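Local coordinates for protein carbohydrate kinase, FGGY (Novosphingobium aromaticivorans, PDB 3H6E) that probably phosphorylates a sugar or related polyol, acting as a carbohydrate kinase of the FGGY type, at residues V402-L407 against V444-L449; I391-R396 against C414-A419; R313-K318 against A398-F403; A374-D379 against A408-D413. All coordinates share one frame; numbering follows the deposited sequence.

Three of the four contacts use helix 401-410, and the fourth, contact 2, pairs strands 390-394 and 415-419 before and after it. Contact 3 lies at the start of the helix, contact 1 along its middle and contact 4 at its end. Contact 1 is centred about 9 Å from the centres of contacts 2 and 4, whereas the centres of contacts 3 and 4 are about 16 Å apart. The chain supplies 313-318, then helix 363-384, then the beta-alpha-beta unit, and last the edge strand 443-445 of the same sheet. One helix is thus tied to a loop, a second helix and the segment leaving the sheet edge.

Contact 1: V402-L407 against V444-L449; sequences VFVRAL and VRIEPL
The carbonyl O of Arg405 is approached by Leu449 N from the far segment, at 3.5 Å in a weak, bent bond, and is hydrogen-bonded to the Ser409 hydroxyl one turn along its own helix; Leu449 N is hydrogen-bonded to that hydroxyl as well. Pro448 adds a CA-H...O contact to the same oxygen. The Arg405 side chain extends to the loop. Its chain bends at chi3 (74°), which turns the guanidinium toward two successive carbonyls. NE donates to Glu447 O at 3.1 Å with an N-H...O angle of 160°; this acceptor lies at the edge of the guanidinium, in its plane, although NE itself sits above the carbonyl plane. NH2 reaches Pro448 O, also at 3.1 Å, by a more bent bond. With an alanine here both loop carbonyls would probably lose these donors, allowing residues 447-448 to shift.

Apolar contacts lie beside this clamp. Ile446 lays CG2 against Arg405 CG at 3.6 Å, while Leu449 sends CD2 to Arg405 CB at 3.5 Å and CD1 to Ala406 CB at 3.8 Å. Strand 443-445 is an edge strand, paired with 415-419, and the chain leaving it packs on helix 401-410. Val404 of the helix rests on Val416 and Thr418 of strand 415-419. Such layering of helix on sheet is characteristic of the alpha/beta domains of the actin-like ATPase superfamily, to which FGGY kinases belong.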
loop_
_atom_site.group_PDB
_atom_site.type_symbol
_atom_site.label_atom_id
_atom_site.label_comp_id
_atom_site.label_asym_id
_atom_site.label_seq_id
_atom_site.Cartn_x
_atom_site.Cartn_y
_atom_site.Cartn_z
ATOM N N VAL A 402 7.548 22.470 -0.314
ATOM C CA VAL A 402 8.655 22.472 -1.259
ATOM C C VAL A 402 8.599 21.239 -2.155
ATOM O O VAL A 402 8.884 21.318 -3.351
ATOM C CB VAL A 402 10.016 22.528 -0.545
ATOM C CG1 VAL A 402 11.138 22.622 -1.560
ATOM C CG2 VAL A 402 10.057 23.711 0.427
ATOM N N PHE A 403 8.223 20.104 -1.575
ATOM C CA PHE A 403 8.136 18.857 -2.330
ATOM C C PHE A 403 7.032 18.891 -3.384
ATOM O O PHE A 403 7.303 18.745 -4.577
ATOM C CB PHE A 403 7.926 17.661 -1.393
ATOM C CG PHE A 403 7.610 16.382 -2.113
ATOM C CD1 PHE A 403 8.568 15.754 -2.891
ATOM C CD2 PHE A 403 6.352 15.804 -2.014
ATOM C CE1 PHE A 403 8.277 14.576 -3.560
ATOM C CE2 PHE A 403 6.057 14.625 -2.679
ATOM C CZ PHE A 403 7.022 14.012 -3.453
ATOM N N VAL A 404 5.803 19.098 -2.949
ATOM C CA VAL A 404 4.634 19.074 -3.821
ATOM C C VAL A 404 4.745 20.125 -4.920
ATOM O O VAL A 404 4.462 19.822 -6.099
ATOM C CB VAL A 404 3.335 19.307 -3.029
ATOM C CG1 VAL A 404 2.145 19.399 -3.973
ATOM C CG2 VAL A 404 3.127 18.200 -2.006
ATOM N N ARG A 405 5.098 21.349 -4.577
ATOM C CA ARG A 405 5.194 22.430 -5.558
ATOM C C ARG A 405 6.336 22.215 -6.553
ATOM O O ARG A 405 6.234 22.599 -7.717
ATOM C CB ARG A 405 5.327 23.789 -4.865
ATOM C CG ARG A 405 4.116 24.161 -4.024
ATOM C CD ARG A 405 4.201 25.588 -3.515
ATOM N NE ARG A 405 3.953 26.556 -4.577
ATOM C CZ ARG A 405 3.948 27.873 -4.399
ATOM N NH1 ARG A 405 4.182 28.380 -3.195
ATOM N NH2 ARG A 405 3.711 28.683 -5.423
ATOM N N ALA A 406 7.422 21.603 -6.094
ATOM C CA ALA A 406 8.514 21.247 -6.988
ATOM C C ALA A 406 8.012 20.208 -7.980
ATOM O O ALA A 406 8.407 20.196 -9.145
ATOM C CB ALA A 406 9.697 20.710 -6.201
ATOM N N LEU A 407 7.131 19.334 -7.507
ATOM C CA LEU A 407 6.548 18.310 -8.360
ATOM C C LEU A 407 5.666 18.957 -9.424
ATOM O O LEU A 407 5.736 18.612 -10.602
ATOM C CB LEU A 407 5.739 17.316 -7.526
ATOM C CG LEU A 407 5.464 15.983 -8.217
ATOM C CD1 LEU A 407 6.778 15.340 -8.651
ATOM C CD2 LEU A 407 4.659 15.053 -7.319
ATOM N N VAL A 444 -7.177 20.183 -4.161
ATOM C CA VAL A 444 -6.695 21.502 -4.524
ATOM C C VAL A 444 -5.476 21.312 -5.407
ATOM O O VAL A 444 -4.547 20.601 -5.030
ATOM C CB VAL A 444 -6.269 22.308 -3.274
ATOM C CG1 VAL A 444 -5.935 23.748 -3.653
ATOM C CG2 VAL A 444 -7.354 22.261 -2.200
ATOM N N ARG A 445 -5.468 21.931 -6.584
ATOM C CA ARG A 445 -4.308 21.793 -7.451
ATOM C C ARG A 445 -3.116 22.558 -6.895
ATOM O O ARG A 445 -3.270 23.618 -6.287
ATOM C CB ARG A 445 -4.601 22.234 -8.884
ATOM C CG ARG A 445 -3.467 21.874 -9.833
ATOM C CD ARG A 445 -3.773 22.239 -11.265
ATOM N NE ARG A 445 -2.656 21.905 -12.145
ATOM C CZ ARG A 445 -2.610 22.202 -13.438
ATOM N NH1 ARG A 445 -3.619 22.846 -14.011
ATOM N NH2 ARG A 445 -1.555 21.855 -14.159
ATOM N N ILE A 446 -1.929 22.006 -7.104
ATOM C CA ILE A 446 -0.712 22.608 -6.589
ATOM C C ILE A 446 -0.076 23.527 -7.622
ATOM O O ILE A 446 0.097 23.152 -8.781
ATOM C CB ILE A 446 0.308 21.534 -6.160
ATOM C CG1 ILE A 446 -0.292 20.640 -5.076
ATOM C CG2 ILE A 446 1.593 22.183 -5.670
ATOM C CD1 ILE A 446 -0.826 21.413 -3.883
ATOM N N GLU A 447 0.265 24.735 -7.189
ATOM C CA GLU A 447 0.955 25.690 -8.039
ATOM C C GLU A 447 2.432 25.332 -8.091
ATOM O O GLU A 447 3.015 24.957 -7.073
ATOM C CB GLU A 447 0.807 27.100 -7.469
ATOM C CG GLU A 447 -0.620 27.507 -7.134
ATOM C CD GLU A 447 -1.316 28.211 -8.285
ATOM O OE1 GLU A 447 -1.317 27.662 -9.410
ATOM O OE2 GLU A 447 -1.862 29.316 -8.057
ATOM N N PRO A 448 3.046 25.443 -9.276
ATOM C CA PRO A 448 4.500 25.283 -9.365
ATOM C C PRO A 448 5.213 26.278 -8.452
ATOM O O PRO A 448 4.603 27.254 -8.015
ATOM C CB PRO A 448 4.795 25.615 -10.830
ATOM C CG PRO A 448 3.533 25.306 -11.545
ATOM C CD PRO A 448 2.430 25.659 -10.594
ATOM N N LEU A 449 6.488 26.030 -8.166
ATOM C CA LEU A 449 7.277 26.933 -7.338
ATOM C C LEU A 449 7.412 28.295 -8.006
ATOM O O LEU A 449 7.732 28.382 -9.193
ATOM C CB LEU A 449 8.666 26.348 -7.079
ATOM C CG LEU A 449 8.763 25.105 -6.193
ATOM C CD1 LEU A 449 10.136 24.474 -6.325
ATOM C CD2 LEU A 449 8.456 25.445 -4.737
#

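Contact 2: I391-R396 against C414-A419; sequences ILVEGR and CAVYTA
Three backbone hydrogen bonds join Ile391 and Val393 to strand 415-419 in the alternating pattern of a parallel sheet. Ile391 N donates to Ala415 O at 3.1 Å, and its own carbonyl accepts Tyr417 N at 2.6 Å, the donor lying nearly along the C=O axis. Two residues on, Val393 N reaches Tyr417 O at 3.0 Å. These bonds set the register Ile391-Val416 and Leu392-Tyr417, and Val416 CA adds a CA-H...O contact to Ile391 O.

Beyond Val393 a water takes over: it donates to Val393 O at 2.6 Å and accepts from Ala419 N at 3.0 Å, bridging the two strands beyond the last of these three bonds.

The apolar contacts divide between the two faces of the sheet. On the face of Ile391, Val393 and Val416, Val393 CG2 meets Val416 CG1 at 4.0 Å, the two side chains running at a slant to each other. At the strand's start Ile391 CG1 touches Cys414 SG at 3.8 Å, the sulfur being carried there by a first torsion that sets it opposite the backbone N (chi1 178°). On the other face Leu392 leans its CD1 toward the CB of Tyr417, 4.2 Å away.

Strand 252-256 pairs with the far side of 390-394, and 443-445 runs antiparallel beyond 415-419. Helix 401-410 makes the beta-alpha-beta crossover between the two parallel strands, covering the valine face with Phe403 on Val393 and Val404 on Val416.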
loop_
_atom_site.group_PDB
_atom_site.type_symbol
_atom_site.label_atom_id
_atom_site.label_comp_id
_atom_site.label_asym_id
_atom_site.label_seq_id
_atom_site.Cartn_x
_atom_site.Cartn_y
_atom_site.Cartn_z
ATOM N N ILE A 391 -1.930 13.519 -10.626
ATOM C CA ILE A 391 -1.193 12.902 -9.534
ATOM C C ILE A 391 -1.713 13.396 -8.192
ATOM O O ILE A 391 -1.770 14.597 -7.939
ATOM C CB ILE A 391 0.314 13.181 -9.629
ATOM C CG1 ILE A 391 0.851 12.701 -10.976
ATOM C CG2 ILE A 391 1.053 12.497 -8.494
ATOM C CD1 ILE A 391 2.357 12.693 -11.066
ATOM N N LEU A 392 -2.100 12.459 -7.337
ATOM C CA LEU A 392 -2.570 12.789 -6.001
ATOM C C LEU A 392 -1.521 12.396 -4.973
ATOM O O LEU A 392 -1.220 11.214 -4.803
ATOM C CB LEU A 392 -3.889 12.073 -5.718
ATOM C CG LEU A 392 -4.382 12.054 -4.270
ATOM C CD1 LEU A 392 -4.422 13.462 -3.685
ATOM C CD2 LEU A 392 -5.750 11.383 -4.199
ATOM N N VAL A 393 -0.951 13.393 -4.303
ATOM C CA VAL A 393 0.017 13.145 -3.240
ATOM C C VAL A 393 -0.710 12.926 -1.917
ATOM O O VAL A 393 -1.613 13.685 -1.565
ATOM C CB VAL A 393 1.016 14.310 -3.092
ATOM C CG1 VAL A 393 2.107 13.951 -2.099
ATOM C CG2 VAL A 393 1.625 14.661 -4.439
ATOM N N GLU A 394 -0.323 11.880 -1.195
ATOM C CA GLU A 394 -0.879 11.597 0.125
ATOM C C GLU A 394 0.254 11.291 1.095
ATOM O O GLU A 394 1.426 11.298 0.713
ATOM C CB GLU A 394 -1.861 10.430 0.062
ATOM C CG GLU A 394 -2.970 10.620 -0.954
ATOM C CD GLU A 394 -4.053 9.573 -0.827
ATOM O OE1 GLU A 394 -3.782 8.510 -0.232
ATOM O OE2 GLU A 394 -5.174 9.812 -1.323
ATOM N N GLY A 395 -0.094 11.017 2.348
ATOM C CA GLY A 395 0.905 10.793 3.377
ATOM C C GLY A 395 1.395 12.106 3.955
ATOM O O GLY A 395 0.923 13.173 3.563
ATOM N N ARG A 396 2.350 12.039 4.877
ATOM C CA ARG A 396 2.793 13.238 5.585
ATOM C C ARG A 396 3.514 14.260 4.706
ATOM O O ARG A 396 3.495 15.454 4.999
ATOM C CB ARG A 396 3.639 12.875 6.814
ATOM C CG ARG A 396 5.054 12.402 6.527
ATOM C CD ARG A 396 5.792 12.142 7.840
ATOM N NE ARG A 396 7.127 11.577 7.648
ATOM C CZ ARG A 396 8.254 12.285 7.650
ATOM N NH1 ARG A 396 8.223 13.599 7.825
ATOM N NH2 ARG A 396 9.418 11.674 7.469
ATOM N N CYS A 414 0.749 18.642 -16.096
ATOM C CA CYS A 414 0.116 17.658 -15.233
ATOM C C CYS A 414 -0.562 18.371 -14.069
ATOM O O CYS A 414 -0.121 19.438 -13.643
ATOM C CB CYS A 414 1.158 16.663 -14.721
ATOM S SG CYS A 414 0.531 15.417 -13.579
ATOM N N ALA A 415 -1.643 17.788 -13.564
ATOM C CA ALA A 415 -2.344 18.354 -12.422
ATOM C C ALA A 415 -1.996 17.603 -11.138
ATOM O O ALA A 415 -2.563 16.550 -10.852
ATOM C CB ALA A 415 -3.851 18.344 -12.660
ATOM N N VAL A 416 -1.055 18.146 -10.373
ATOM C CA VAL A 416 -0.694 17.583 -9.074
ATOM C C VAL A 416 -1.687 18.034 -8.006
ATOM O O VAL A 416 -2.048 19.207 -7.936
ATOM C CB VAL A 416 0.728 18.006 -8.664
ATOM C CG1 VAL A 416 1.073 17.466 -7.283
ATOM C CG2 VAL A 416 1.738 17.534 -9.702
ATOM N N TYR A 417 -2.130 17.102 -7.172
ATOM C CA TYR A 417 -3.149 17.402 -6.172
ATOM C C TYR A 417 -2.714 17.077 -4.742
ATOM O O TYR A 417 -1.799 16.284 -4.518
ATOM C CB TYR A 417 -4.436 16.633 -6.481
ATOM C CG TYR A 417 -5.161 17.086 -7.725
ATOM C CD1 TYR A 417 -5.792 18.327 -7.770
ATOM C CD2 TYR A 417 -5.237 16.268 -8.849
ATOM C CE1 TYR A 417 -6.466 18.746 -8.902
ATOM C CE2 TYR A 417 -5.910 16.677 -9.987
ATOM C CZ TYR A 417 -6.523 17.920 -10.007
ATOM O OH TYR A 417 -7.199 18.342 -11.132
ATOM N N THR A 418 -3.388 17.704 -3.783
ATOM C CA THR A 418 -3.309 17.319 -2.378
ATOM C C THR A 418 -4.711 17.433 -1.797
ATOM O O THR A 418 -5.508 18.244 -2.262
ATOM C CB THR A 418 -2.343 18.208 -1.570
ATOM O OG1 THR A 418 -2.677 19.587 -1.772
ATOM C CG2 THR A 418 -0.901 17.968 -1.999
ATOM N N ALA A 419 -5.012 16.614 -0.795
ATOM C CA ALA A 419 -6.350 16.569 -0.218
ATOM C C ALA A 419 -6.643 17.777 0.674
ATOM O O ALA A 419 -5.733 18.381 1.238
ATOM C CB ALA A 419 -6.560 15.274 0.547
HETATM O O HOH W 1 -3.662 14.111 0.043
#

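Contact 3: R313-K318 against A398-F403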
loop_
_atom_site.group_PDB
_atom_site.type_symbol
_atom_site.label_atom_id
_atom_site.label_comp_id
_atom_site.label_asym_id
_atom_site.label_seq_id
_atom_site.Cartn_x
_atom_site.Cartn_y
_atom_site.Cartn_z
ATOM N N ARG A 313 13.317 18.529 12.694
ATOM C CA ARG A 313 13.616 19.232 11.453
ATOM C C ARG A 313 12.943 18.565 10.248
ATOM O O ARG A 313 13.369 18.733 9.105
ATOM C CB ARG A 313 15.133 19.358 11.270
ATOM C CG ARG A 313 15.818 20.025 12.459
ATOM C CD ARG A 313 17.269 20.373 12.173
ATOM N NE ARG A 313 18.134 19.199 12.227
ATOM C CZ ARG A 313 18.951 18.912 13.238
ATOM N NH1 ARG A 313 19.032 19.723 14.285
ATOM N NH2 ARG A 313 19.698 17.817 13.195
ATOM N N ARG A 314 11.883 17.809 10.518
ATOM C CA ARG A 314 11.052 17.241 9.459
ATOM C C ARG A 314 10.550 18.344 8.532
ATOM O O ARG A 314 10.048 19.370 8.990
ATOM C CB ARG A 314 9.861 16.492 10.058
ATOM C CG ARG A 314 10.086 15.010 10.298
ATOM C CD ARG A 314 8.895 14.409 11.029
ATOM N NE ARG A 314 8.625 13.030 10.630
ATOM C CZ ARG A 314 9.004 11.960 11.323
ATOM N NH1 ARG A 314 9.676 12.105 12.456
ATOM N NH2 ARG A 314 8.707 10.743 10.883
ATOM N N VAL A 315 10.673 18.124 7.228
ATOM C CA VAL A 315 10.336 19.144 6.240
ATOM C C VAL A 315 8.833 19.386 6.069
ATOM O O VAL A 315 8.429 20.230 5.269
ATOM C CB VAL A 315 10.925 18.802 4.866
ATOM C CG1 VAL A 315 12.435 18.644 4.960
ATOM C CG2 VAL A 315 10.270 17.539 4.313
ATOM N N ASP A 316 8.006 18.654 6.812
ATOM C CA ASP A 316 6.557 18.799 6.685
ATOM C C ASP A 316 5.919 19.616 7.811
ATOM O O ASP A 316 4.709 19.860 7.796
ATOM C CB ASP A 316 5.871 17.430 6.564
ATOM C CG ASP A 316 6.064 16.562 7.796
ATOM O OD1 ASP A 316 7.172 16.575 8.372
ATOM O OD2 ASP A 316 5.104 15.859 8.181
ATOM N N ILE A 317 6.729 20.036 8.781
ATOM C CA ILE A 317 6.249 20.868 9.885
ATOM C C ILE A 317 5.633 22.168 9.373
ATOM O O ILE A 317 6.315 22.993 8.763
ATOM C CB ILE A 317 7.379 21.182 10.886
ATOM C CG1 ILE A 317 7.838 19.895 11.580
ATOM C CG2 ILE A 317 6.915 22.210 11.908
ATOM C CD1 ILE A 317 9.101 20.053 12.409
ATOM N N LYS A 318 4.342 22.342 9.638
ATOM C CA LYS A 318 3.549 23.409 9.020
ATOM C C LYS A 318 4.104 24.834 9.157
ATOM O O LYS A 318 4.440 25.459 8.150
ATOM C CB LYS A 318 2.089 23.326 9.481
ATOM C CG LYS A 318 1.397 22.051 9.027
ATOM C CD LYS A 318 0.189 21.722 9.881
ATOM C CE LYS A 318 -0.243 20.283 9.663
ATOM N NZ LYS A 318 0.908 19.343 9.816
ATOM N N ALA A 398 2.695 15.366 2.005
ATOM C CA ALA A 398 1.729 16.229 1.336
ATOM C C ALA A 398 1.748 17.636 1.922
ATOM O O ALA A 398 1.478 18.610 1.228
ATOM C CB ALA A 398 0.333 15.632 1.428
ATOM N N GLU A 399 2.066 17.714 3.212
ATOM C CA GLU A 399 2.211 18.994 3.890
ATOM C C GLU A 399 3.580 19.604 3.616
ATOM O O GLU A 399 3.927 20.639 4.182
ATOM C CB GLU A 399 2.001 18.835 5.398
ATOM C CG GLU A 399 0.583 19.128 5.871
ATOM C CD GLU A 399 -0.378 17.988 5.603
ATOM O OE1 GLU A 399 0.094 16.837 5.467
ATOM O OE2 GLU A 399 -1.604 18.245 5.538
ATOM N N ALA A 400 4.352 18.959 2.745
ATOM C CA ALA A 400 5.691 19.438 2.400
ATOM C C ALA A 400 5.666 20.346 1.167
ATOM O O ALA A 400 5.932 19.901 0.049
ATOM C CB ALA A 400 6.637 18.271 2.187
ATOM N N ASP A 401 5.353 21.621 1.392
ATOM C CA ASP A 401 5.197 22.604 0.317
ATOM C C ASP A 401 6.299 22.585 -0.742
ATOM O O ASP A 401 6.020 22.689 -1.934
ATOM C CB ASP A 401 5.050 24.016 0.894
ATOM C CG ASP A 401 3.600 24.436 1.036
ATOM O OD1 ASP A 401 2.903 24.504 0.002
ATOM O OD2 ASP A 401 3.159 24.706 2.174
ATOM N N VAL A 402 7.548 22.470 -0.314
ATOM C CA VAL A 402 8.655 22.472 -1.259
ATOM C C VAL A 402 8.599 21.239 -2.155
ATOM O O VAL A 402 8.884 21.318 -3.351
ATOM C CB VAL A 402 10.016 22.528 -0.545
ATOM C CG1 VAL A 402 11.138 22.622 -1.560
ATOM C CG2 VAL A 402 10.057 23.711 0.427
ATOM N N PHE A 403 8.223 20.104 -1.575
ATOM C CA PHE A 403 8.136 18.857 -2.330
ATOM C C PHE A 403 7.032 18.891 -3.384
ATOM O O PHE A 403 7.303 18.745 -4.577
ATOM C CB PHE A 403 7.926 17.661 -1.393
ATOM C CG PHE A 403 7.610 16.382 -2.113
ATOM C CD1 PHE A 403 8.568 15.754 -2.891
ATOM C CD2 PHE A 403 6.352 15.804 -2.014
ATOM C CE1 PHE A 403 8.277 14.576 -3.560
ATOM C CE2 PHE A 403 6.057 14.625 -2.679
ATOM C CZ PHE A 403 7.022 14.012 -3.453
#
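The CG2 of Val315, from within a type I beta turn that runs from Arg314 to Ile317, makes a loose apolar contact with the CB of Ala400 at 4.3 Å. Its carbonyl O lies 4.0 Å from Ala400 CA in plain van der Waals contact. Val315 also touches Arg367 and Cys371 of helix 363-384.

Asp316 comes next, where the two backbones are nearest, with 4.4 Å between Asp316 CA and Ala400 CA. Its carbonyl O meets Glu399 CB at 3.8 Å, and the CB atoms of Asp316 and Glu399 are 4.3 Å apart. Ala400 occupies the N-cap position of helix 401-410, so the turn packs against the start of the helix that links the parallel strands 390-394 and 415-419 in a beta-alpha-beta unit. The Asp316 carboxylate makes a long, weak ion pair through OD1 with Arg396, in the connection leading to that helix.

Lys318 is exposed. Its chain bends at chi4 (51°), and both CE and NZ come to 4.0 Å from Glu399 CG. The ammonium therefore lies against the aliphatic part of the glutamate, while NZ remains 5.1 Å from Glu399 OE2, too far for a salt bridge though some electrostatic attraction is likely.

Contact 4: A374-D379 against A408-D413; sequences AALVAD and ASLRPD
The guanidinium of Arg411 meets the carbonyl O of Asp379 at its edge and in its plane, while the Asp379 carboxylate is turned 68° from that plane. Here the crossover helix 401-410 of the beta-alpha-beta unit 390-394/401-410/415-419 packs on helix 363-384, with Arg411 the first residue to leave helical geometry. NH2 of Arg411 approaches Asp379 O at 2.8 Å, but the bond is weak because it is strongly bent (123°). NE of the same arginine forms a long salt bridge, 3.5 Å, with Asp379 OD1. Each charge has a stronger partner nearby: Asp383 for Arg411, and Arg461 of helix 457-468 for Asp379 OD2. A leucine in place of Arg411 would probably leave Asp383 without its mate and deprive the Asp379 carbonyl of a donor, slackening the tie between the end of helix 401-410 and helix 363-384.

Beside the polar groups Leu410 supplies the apolar contact. Its CD1 lies 4.0 Å from Ala375 CB and 3.7 Å from Ala375 O, and Leu376 crosses it at about a right angle, with CD2 4.1 Å from Leu410 CD1. Asp379 has its CG opposite the backbone N (chi1 175°), which carries the carboxylate along the flank of Leu410, where OD1 sits 3.9 Å from Leu410 CB. A water lies within hydrogen-bonding distance of both Asp379 OD1, at 3.0 Å, and the carbonyl O of Leu410.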
loop_
_atom_site.group_PDB
_atom_site.type_symbol
_atom_site.label_atom_id
_atom_site.label_comp_id
_atom_site.label_asym_id
_atom_site.label_seq_id
_atom_site.Cartn_x
_atom_site.Cartn_y
_atom_site.Cartn_z
ATOM N N ALA A 374 13.800 14.773 -3.502
ATOM C CA ALA A 374 12.745 13.769 -3.450
ATOM C C ALA A 374 11.756 13.978 -4.592
ATOM O O ALA A 374 11.125 13.032 -5.062
ATOM C CB ALA A 374 12.035 13.804 -2.099
ATOM N N ALA A 375 11.629 15.224 -5.035
ATOM C CA ALA A 375 10.763 15.549 -6.160
ATOM C C ALA A 375 11.358 14.985 -7.442
ATOM O O ALA A 375 10.647 14.438 -8.285
ATOM C CB ALA A 375 10.583 17.049 -6.275
ATOM N N LEU A 376 12.674 15.108 -7.570
ATOM C CA LEU A 376 13.382 14.668 -8.764
ATOM C C LEU A 376 13.405 13.151 -8.878
ATOM O O LEU A 376 13.268 12.604 -9.971
ATOM C CB LEU A 376 14.805 15.226 -8.764
ATOM C CG LEU A 376 14.872 16.757 -8.787
ATOM C CD1 LEU A 376 16.164 17.276 -8.170
ATOM C CD2 LEU A 376 14.673 17.302 -10.202
ATOM N N VAL A 377 13.580 12.476 -7.747
ATOM C CA VAL A 377 13.593 11.021 -7.732
ATOM C C VAL A 377 12.174 10.483 -7.910
ATOM O O VAL A 377 11.972 9.449 -8.544
ATOM C CB VAL A 377 14.211 10.458 -6.434
ATOM C CG1 VAL A 377 14.210 8.934 -6.463
ATOM C CG2 VAL A 377 15.626 10.987 -6.244
ATOM N N ALA A 378 11.196 11.190 -7.353
ATOM C CA ALA A 378 9.797 10.836 -7.562
ATOM C C ALA A 378 9.451 11.047 -9.028
ATOM O O ALA A 378 8.690 10.283 -9.618
ATOM C CB ALA A 378 8.887 11.669 -6.679
ATOM N N ASP A 379 10.035 12.090 -9.609
ATOM C CA ASP A 379 9.839 12.408 -11.016
ATOM C C ASP A 379 10.321 11.266 -11.905
ATOM O O ASP A 379 9.643 10.873 -12.851
ATOM C CB ASP A 379 10.587 13.693 -11.370
ATOM C CG ASP A 379 10.521 14.015 -12.846
ATOM O OD1 ASP A 379 9.483 14.555 -13.288
ATOM O OD2 ASP A 379 11.510 13.729 -13.557
ATOM N N ALA A 408 4.839 19.905 -8.999
ATOM C CA ALA A 408 3.989 20.642 -9.926
ATOM C C ALA A 408 4.808 21.303 -11.039
ATOM O O ALA A 408 4.418 21.275 -12.210
ATOM C CB ALA A 408 3.176 21.676 -9.181
ATOM N N SER A 409 5.948 21.882 -10.667
ATOM C CA SER A 409 6.826 22.556 -11.621
ATOM C C SER A 409 7.423 21.577 -12.621
ATOM O O SER A 409 7.488 21.856 -13.819
ATOM C CB SER A 409 7.949 23.297 -10.892
ATOM O OG SER A 409 7.431 24.264 -9.993
ATOM N N LEU A 410 7.870 20.429 -12.121
ATOM C CA LEU A 410 8.460 19.406 -12.977
ATOM C C LEU A 410 7.442 18.859 -13.975
ATOM O O LEU A 410 7.782 18.567 -15.118
ATOM C CB LEU A 410 9.053 18.273 -12.136
ATOM C CG LEU A 410 10.300 18.650 -11.327
ATOM C CD1 LEU A 410 10.615 17.601 -10.272
ATOM C CD2 LEU A 410 11.485 18.858 -12.249
ATOM N N ARG A 411 6.193 18.734 -13.533
ATOM C CA ARG A 411 5.112 18.245 -14.384
ATOM C C ARG A 411 4.109 19.359 -14.665
ATOM O O ARG A 411 2.992 19.351 -14.139
ATOM C CB ARG A 411 4.416 17.060 -13.719
ATOM C CG ARG A 411 5.384 16.063 -13.115
ATOM C CD ARG A 411 4.955 14.644 -13.430
ATOM N NE ARG A 411 6.097 13.740 -13.425
ATOM C CZ ARG A 411 6.120 12.560 -14.032
ATOM N NH1 ARG A 411 5.058 12.128 -14.710
ATOM N NH2 ARG A 411 7.213 11.814 -13.960
ATOM N N PRO A 412 4.508 20.318 -15.514
ATOM C CA PRO A 412 3.817 21.600 -15.724
ATOM C C PRO A 412 2.375 21.467 -16.238
ATOM O O PRO A 412 1.495 22.190 -15.764
ATOM C CB PRO A 412 4.694 22.285 -16.777
ATOM C CG PRO A 412 5.356 21.130 -17.491
ATOM C CD PRO A 412 5.689 20.198 -16.384
ATOM N N ASP A 413 2.144 20.570 -17.192
ATOM C CA ASP A 413 0.816 20.387 -17.765
ATOM C C ASP A 413 0.049 19.327 -16.991
ATOM O O ASP A 413 -1.145 19.123 -17.208
ATOM C CB ASP A 413 0.914 19.975 -19.235
ATOM C CG ASP A 413 1.756 20.923 -20.050
ATOM O OD1 ASP A 413 1.596 22.147 -19.900
ATOM O OD2 ASP A 413 2.579 20.439 -20.850
HETATM O O HOH W 2 8.620 16.246 -15.588
#